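Local coordinates for protein S-adenosyl-L-methionine-dependent 2-deoxy-scyllo-inosamine dehydrogenase (Bacillus circulans, PDB 4M7S) that catalyses the radical S-adenosyl-L-methionine-dependent two-electron oxidation of 2-deoxy-scyllo-inosamine to amino-dideoxy-scyllo-inosose in butirosin biosynthesis, using two [4Fe-4S] clusters, at residues S173-V184 and G198-W209. Residues are numbered along the deposited sequence; the frame is centred on the assembly and turned at random.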
ATOM      1  N   SER A 173       9.621   5.421  -6.036  1.00 25.52           N
ATOM      2  CA  SER A 173      10.888   4.698  -5.939  1.00 27.95           C
ATOM      3  C   SER A 173      10.880   3.626  -4.840  1.00 28.89           C
ATOM      4  O   SER A 173      11.786   2.779  -4.780  1.00 29.64           O
ATOM      5  CB  SER A 173      12.039   5.668  -5.681  1.00 29.06           C
ATOM      6  OG  SER A 173      12.099   6.657  -6.686  1.00 31.53           O
ATOM      7  N   ASN A 174       9.881   3.685  -3.961  1.00 25.95           N
ATOM      8  CA  ASN A 174       9.850   2.829  -2.769  1.00 29.10           C
ATOM      9  C   ASN A 174       8.597   1.975  -2.611  1.00 26.04           C
ATOM     10  O   ASN A 174       8.586   1.004  -1.853  1.00 26.52           O
ATOM     11  CB  ASN A 174       9.995   3.686  -1.506  1.00 33.05           C
ATOM     12  CG  ASN A 174      11.370   4.282  -1.368  1.00 37.45           C
ATOM     13  OD1 ASN A 174      12.365   3.563  -1.377  1.00 42.80           O
ATOM     14  ND2 ASN A 174      11.439   5.604  -1.260  1.00 37.77           N
ATOM     15  N   LEU A 175       7.540   2.346  -3.313  1.00 24.23           N
ATOM     16  CA  LEU A 175       6.221   1.799  -3.022  1.00 25.04           C
ATOM     17  C   LEU A 175       5.560   1.298  -4.289  1.00 24.67           C
ATOM     18  O   LEU A 175       5.541   1.995  -5.311  1.00 24.84           O
ATOM     19  CB  LEU A 175       5.359   2.898  -2.383  1.00 30.80           C
ATOM     20  CG  LEU A 175       3.972   2.660  -1.769  1.00 34.12           C
ATOM     21  CD1 LEU A 175       2.883   3.232  -2.657  1.00 32.44           C
ATOM     22  CD2 LEU A 175       3.718   1.190  -1.455  1.00 33.85           C
ATOM     23  N   ALA A 176       5.040   0.075  -4.225  1.00 21.61           N
ATOM     24  CA  ALA A 176       4.117  -0.425  -5.234  1.00 23.14           C
ATOM     25  C   ALA A 176       2.761  -0.656  -4.569  1.00 23.14           C
ATOM     26  O   ALA A 176       2.695  -1.154  -3.440  1.00 25.71           O
ATOM     27  CB  ALA A 176       4.637  -1.729  -5.846  1.00 20.55           C
ATOM     28  N   VAL A 177       1.683  -0.308  -5.271  1.00 21.55           N
ATOM     29  CA  VAL A 177       0.343  -0.631  -4.810  1.00 21.38           C
ATOM     30  C   VAL A 177      -0.255  -1.657  -5.752  1.00 23.21           C
ATOM     31  O   VAL A 177      -0.135  -1.516  -6.962  1.00 21.54           O
ATOM     32  CB  VAL A 177      -0.577   0.612  -4.803  1.00 22.75           C
ATOM     33  CG1 VAL A 177      -2.003   0.228  -4.391  1.00 21.74           C
ATOM     34  CG2 VAL A 177      -0.039   1.661  -3.859  1.00 23.37           C
ATOM     35  N   VAL A 178      -0.898  -2.686  -5.198  1.00 21.17           N
ATOM     36  CA  VAL A 178      -1.629  -3.672  -5.995  1.00 20.81           C
ATOM     37  C   VAL A 178      -3.115  -3.618  -5.597  1.00 23.49           C
ATOM     38  O   VAL A 178      -3.452  -3.826  -4.434  1.00 22.88           O
ATOM     39  CB  VAL A 178      -1.081  -5.090  -5.742  1.00 21.30           C
ATOM     40  CG1 VAL A 178      -1.895  -6.143  -6.509  1.00 17.93           C
ATOM     41  CG2 VAL A 178       0.397  -5.170  -6.092  1.00 22.27           C
ATOM     42  N   THR A 179      -3.993  -3.321  -6.557  1.00 23.77           N
ATOM     43  CA  THR A 179      -5.415  -3.160  -6.293  1.00 22.87           C
ATOM     44  C   THR A 179      -6.099  -4.516  -6.269  1.00 26.88           C
ATOM     45  O   THR A 179      -5.454  -5.537  -6.562  1.00 22.46           O
ATOM     46  CB  THR A 179      -6.095  -2.292  -7.363  1.00 24.94           C
ATOM     47  OG1 THR A 179      -6.137  -3.011  -8.604  1.00 22.56           O
ATOM     48  CG2 THR A 179      -5.337  -0.960  -7.542  1.00 23.24           C
ATOM     49  N   VAL A 180      -7.395  -4.529  -5.943  1.00 26.57           N
ATOM     50  CA  VAL A 180      -8.122  -5.797  -5.791  1.00 27.52           C
ATOM     51  C   VAL A 180      -8.079  -6.621  -7.053  1.00 25.69           C
ATOM     52  O   VAL A 180      -8.148  -7.845  -6.992  1.00 26.90           O
ATOM     53  CB  VAL A 180      -9.632  -5.639  -5.480  1.00 31.11           C
ATOM     54  CG1 VAL A 180      -9.945  -6.098  -4.068  1.00 38.01           C
ATOM     55  CG2 VAL A 180     -10.144  -4.241  -5.785  1.00 30.83           C
ATOM     56  N   LEU A 181      -8.010  -5.939  -8.194  1.00 24.00           N
ATOM     57  CA  LEU A 181      -8.055  -6.612  -9.484  1.00 26.33           C
ATOM     58  C   LEU A 181      -6.656  -6.794 -10.081  1.00 23.11           C
ATOM     59  O   LEU A 181      -6.513  -7.226 -11.225  1.00 26.72           O
ATOM     60  CB  LEU A 181      -8.984  -5.872 -10.450  1.00 30.62           C
ATOM     61  CG  LEU A 181     -10.453  -5.804 -10.019  1.00 35.27           C
ATOM     62  CD1 LEU A 181     -11.277  -5.016 -11.021  1.00 38.83           C
ATOM     63  CD2 LEU A 181     -11.030  -7.210  -9.837  1.00 35.45           C
ATOM     64  N   GLY A 182      -5.630  -6.476  -9.296  1.00 22.42           N
ATOM     65  CA  GLY A 182      -4.252  -6.764  -9.684  1.00 23.04           C
ATOM     66  C   GLY A 182      -3.462  -5.611 -10.293  1.00 25.12           C
ATOM     67  O   GLY A 182      -2.272  -5.748 -10.588  1.00 23.20           O
ATOM     68  N   ASN A 183      -4.112  -4.474 -10.498  1.00 25.50           N
ATOM     69  CA  ASN A 183      -3.427  -3.331 -11.101  1.00 25.56           C
ATOM     70  C   ASN A 183      -2.334  -2.803 -10.198  1.00 21.69           C
ATOM     71  O   ASN A 183      -2.500  -2.729  -8.976  1.00 19.48           O
ATOM     72  CB  ASN A 183      -4.412  -2.211 -11.417  1.00 27.58           C
ATOM     73  CG  ASN A 183      -5.338  -2.565 -12.552  1.00 31.31           C
ATOM     74  OD1 ASN A 183      -5.005  -3.391 -13.404  1.00 29.40           O
ATOM     75  ND2 ASN A 183      -6.497  -1.919 -12.591  1.00 31.29           N
ATOM     76  N   VAL A 184      -1.209  -2.429 -10.797  1.00 20.75           N
ATOM     77  CA  VAL A 184      -0.095  -1.908 -10.023  1.00 20.76           C
ATOM     78  C   VAL A 184      -0.032  -0.387 -10.187  1.00 22.21           C
ATOM     79  O   VAL A 184       0.002   0.123 -11.310  1.00 23.75           O
ATOM     80  CB  VAL A 184       1.223  -2.553 -10.462  1.00 23.75           C
ATOM     81  CG1 VAL A 184       2.386  -2.052  -9.598  1.00 23.10           C
ATOM     82  CG2 VAL A 184       1.104  -4.079 -10.379  1.00 21.87           C
ATOM     83  N   GLY A 198       0.756  -1.756 -14.727  1.00 26.54           N
ATOM     84  CA  GLY A 198       0.539  -3.068 -15.310  1.00 25.02           C
ATOM     85  C   GLY A 198      -0.397  -3.827 -14.394  1.00 27.00           C
ATOM     86  O   GLY A 198      -1.034  -3.228 -13.532  1.00 21.79           O
ATOM     87  N   ASN A 199      -0.480  -5.141 -14.575  1.00 27.32           N
ATOM     88  CA  ASN A 199      -1.363  -5.970 -13.765  1.00 24.76           C
ATOM     89  C   ASN A 199      -0.651  -7.292 -13.470  1.00 24.80           C
ATOM     90  O   ASN A 199      -0.158  -7.946 -14.389  1.00 24.84           O
ATOM     91  CB  ASN A 199      -2.692  -6.201 -14.507  1.00 25.89           C
ATOM     92  CG  ASN A 199      -3.706  -6.970 -13.672  1.00 28.57           C
ATOM     93  OD1 ASN A 199      -3.524  -8.165 -13.401  1.00 27.42           O
ATOM     94  ND2 ASN A 199      -4.783  -6.289 -13.257  1.00 23.65           N
ATOM     95  N   ILE A 200      -0.580  -7.667 -12.195  1.00 27.25           N
ATOM     96  CA  ILE A 200       0.172  -8.850 -11.777  1.00 30.59           C
ATOM     97  C   ILE A 200      -0.500 -10.167 -12.162  1.00 33.65           C
ATOM     98  O   ILE A 200       0.121 -11.230 -12.078  1.00 37.00           O
ATOM     99  CB  ILE A 200       0.435  -8.863 -10.259  1.00 29.15           C
ATOM    100  CG1 ILE A 200      -0.893  -8.876  -9.497  1.00 30.37           C
ATOM    101  CG2 ILE A 200       1.301  -7.675  -9.856  1.00 27.54           C
ATOM    102  CD1 ILE A 200      -0.793  -9.472  -8.139  1.00 31.23           C
ATOM    103  N   GLY A 201      -1.760 -10.098 -12.581  1.00 31.46           N
ATOM    104  CA  GLY A 201      -2.427 -11.258 -13.141  1.00 31.57           C
ATOM    105  C   GLY A 201      -1.937 -11.548 -14.553  1.00 36.00           C
ATOM    106  O   GLY A 201      -2.209 -12.613 -15.108  1.00 36.43           O
ATOM    107  N   GLU A 202      -1.209 -10.601 -15.145  1.00 33.57           N
ATOM    108  CA  GLU A 202      -0.794 -10.741 -16.541  1.00 38.13           C
ATOM    109  C   GLU A 202       0.719 -10.645 -16.714  1.00 32.99           C
ATOM    110  O   GLU A 202       1.245 -10.926 -17.783  1.00 33.32           O
ATOM    111  CB  GLU A 202      -1.443  -9.659 -17.408  1.00 47.96           C
ATOM    112  CG  GLU A 202      -2.911  -9.380 -17.139  1.00 56.44           C
ATOM    113  CD  GLU A 202      -3.369  -8.072 -17.774  1.00 63.85           C
ATOM    114  OE1 GLU A 202      -2.653  -7.563 -18.666  1.00 67.71           O
ATOM    115  OE2 GLU A 202      -4.436  -7.553 -17.378  1.00 65.34           O
ATOM    116  N   GLN A 203       1.415 -10.227 -15.668  1.00 34.08           N
ATOM    117  CA  GLN A 203       2.825  -9.905 -15.801  1.00 35.62           C
ATOM    118  C   GLN A 203       3.482  -9.881 -14.431  1.00 30.56           C
ATOM    119  O   GLN A 203       2.845  -9.530 -13.441  1.00 31.05           O
ATOM    120  CB  GLN A 203       2.968  -8.535 -16.478  1.00 40.00           C
ATOM    121  CG  GLN A 203       4.385  -8.112 -16.784  1.00 41.29           C
ATOM    122  CD  GLN A 203       4.433  -6.925 -17.730  1.00 43.79           C
ATOM    123  OE1 GLN A 203       3.560  -6.052 -17.696  1.00 41.43           O
ATOM    124  NE2 GLN A 203       5.442  -6.898 -18.593  1.00 44.16           N
ATOM    125  N   HIS A 204       4.753 -10.265 -14.376  1.00 28.19           N
ATOM    126  CA  HIS A 204       5.486 -10.299 -13.119  1.00 28.41           C
ATOM    127  C   HIS A 204       5.665  -8.900 -12.556  1.00 28.97           C
ATOM    128  O   HIS A 204       5.983  -7.955 -13.283  1.00 27.44           O
ATOM    129  CB  HIS A 204       6.849 -10.967 -13.310  1.00 29.58           C
ATOM    130  CG  HIS A 204       7.468 -11.453 -12.034  1.00 31.14           C
ATOM    131  ND1 HIS A 204       7.968 -10.602 -11.078  1.00 26.16           N
ATOM    132  CD2 HIS A 204       7.682 -12.713 -11.572  1.00 34.68           C
ATOM    133  CE1 HIS A 204       8.447 -11.309 -10.066  1.00 27.32           C
ATOM    134  NE2 HIS A 204       8.292 -12.591 -10.344  1.00 33.46           N
ATOM    135  N   ILE A 205       5.467  -8.766 -11.251  1.00 26.36           N
ATOM    136  CA  ILE A 205       5.522  -7.451 -10.642  1.00 25.13           C
ATOM    137  C   ILE A 205       6.911  -6.836 -10.747  1.00 28.20           C
ATOM    138  O   ILE A 205       7.048  -5.615 -10.734  1.00 24.21           O
ATOM    139  CB  ILE A 205       5.044  -7.462  -9.188  1.00 24.21           C
ATOM    140  CG1 ILE A 205       4.795  -6.019  -8.718  1.00 25.15           C
ATOM    141  CG2 ILE A 205       6.033  -8.226  -8.307  1.00 22.97           C
ATOM    142  CD1 ILE A 205       4.242  -5.907  -7.340  1.00 28.38           C
ATOM    143  N   SER A 206       7.940  -7.673 -10.874  1.00 22.65           N
ATOM    144  CA  SER A 206       9.278  -7.137 -11.041  1.00 27.76           C
ATOM    145  C   SER A 206       9.417  -6.500 -12.416  1.00 28.89           C
ATOM    146  O   SER A 206      10.106  -5.488 -12.579  1.00 30.62           O
ATOM    147  CB  SER A 206      10.328  -8.235 -10.886  1.00 31.24           C
ATOM    148  OG  SER A 206      11.621  -7.704 -11.097  1.00 31.65           O
ATOM    149  N   ASP A 207       8.788  -7.119 -13.414  1.00 31.67           N
ATOM    150  CA  ASP A 207       8.831  -6.603 -14.781  1.00 33.02           C
ATOM    151  C   ASP A 207       8.017  -5.317 -14.912  1.00 28.87           C
ATOM    152  O   ASP A 207       8.352  -4.439 -15.703  1.00 30.89           O
ATOM    153  CB  ASP A 207       8.314  -7.652 -15.766  1.00 37.02           C
ATOM    154  CG  ASP A 207       9.234  -8.852 -15.875  1.00 42.91           C
ATOM    155  OD1 ASP A 207      10.465  -8.679 -15.748  1.00 47.33           O
ATOM    156  OD2 ASP A 207       8.723  -9.967 -16.094  1.00 42.80           O
ATOM    157  N   ILE A 208       6.931  -5.227 -14.150  1.00 24.70           N
ATOM    158  CA  ILE A 208       6.127  -4.017 -14.117  1.00 27.59           C
ATOM    159  C   ILE A 208       6.927  -2.900 -13.456  1.00 27.59           C
ATOM    160  O   ILE A 208       7.046  -1.800 -13.997  1.00 28.91           O
ATOM    161  CB  ILE A 208       4.813  -4.256 -13.350  1.00 24.98           C
ATOM    162  CG1 ILE A 208       3.930  -5.249 -14.119  1.00 26.48           C
ATOM    163  CG2 ILE A 208       4.070  -2.947 -13.111  1.00 23.21           C
ATOM    164  CD1 ILE A 208       2.769  -5.790 -13.291  1.00 27.09           C
ATOM    165  N   TRP A 209       7.482  -3.202 -12.287  1.00 26.86           N
ATOM    166  CA  TRP A 209       8.321  -2.275 -11.541  1.00 25.73           C
ATOM    167  C   TRP A 209       9.447  -1.696 -12.393  1.00 28.06           C
ATOM    168  O   TRP A 209       9.805  -0.522 -12.249  1.00 28.33           O
ATOM    169  CB  TRP A 209       8.901  -2.980 -10.305  1.00 26.03           C
ATOM    170  CG  TRP A 209       9.737  -2.078  -9.435  1.00 24.50           C
ATOM    171  CD1 TRP A 209      11.107  -2.050  -9.342  1.00 28.12           C
ATOM    172  CD2 TRP A 209       9.253  -1.071  -8.549  1.00 24.44           C
ATOM    173  NE1 TRP A 209      11.494  -1.087  -8.443  1.00 30.03           N
ATOM    174  CE2 TRP A 209      10.374  -0.469  -7.946  1.00 29.62           C
ATOM    175  CE3 TRP A 209       7.972  -0.607  -8.216  1.00 24.11           C
ATOM    176  CZ2 TRP A 209      10.252   0.570  -7.019  1.00 30.52           C
ATOM    177  CZ3 TRP A 209       7.853   0.411  -7.298  1.00 25.48           C
ATOM    178  CH2 TRP A 209       8.990   0.997  -6.713  1.00 26.24           C
TER
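Asn199 grips the turn of a beta-hairpin, strands 175-178 and 183-185 joined by the type I turn Thr179-Gly182, in the auxiliary-cluster domain of this radical SAM enzyme. Strand 198-199 pairs antiparallel with 183-185, and the following helix 205-209 packs against the hairpin. Along Asn199, CB lies 3.8 Å from Asn183 OD1 and CG sits 3.6 Å from Gly182 O. With CG anti to the backbone N (chi1 -176°), the amide is carried to the turn, where ND2 donates twice: to Leu181 O at 2.8 Å and to Asn183 OD1 at 2.9 Å. Both acceptors lie close to the Asn199 amide plane, but ND2 stands above the carbonyl plane of Asn183, the two amides being nearly perpendicular (86°). At the other branch, Asn199 OD1 accepts from Gly201 N, an Asx turn, so three bonds fix the amide's rotation. Asn183 ND2 is bonded in turn to Gln193. Backbone bonds Ile200 N to Gly182 O and Val184 N to Gly198 O flank the Asn183-Asn199 non-hydrogen-bonded pair. On the face of the sheet opposite the Asn183 and Asn199 side chains, Val184 CG2 meets Ile200 CG2 at 3.6 Å, the two side chains crossing at about a right angle, and also touches Ile208 CD1. Val178 sends CG1 tip to tip toward Ile200 CD1 and CG2 to Ile205 CD1; Leu40 and Leu44 of helix 38-50 also pack on Ile200. At the far end, Trp209 NE1 bonds to Lys3 O, while the benzene edge of its indole points at the backbone of Ser173 to Leu175, where strand 175-178 begins, with CZ2 3.5 Å from Ser173 O and CZ3 3.4 Å from Leu175 O.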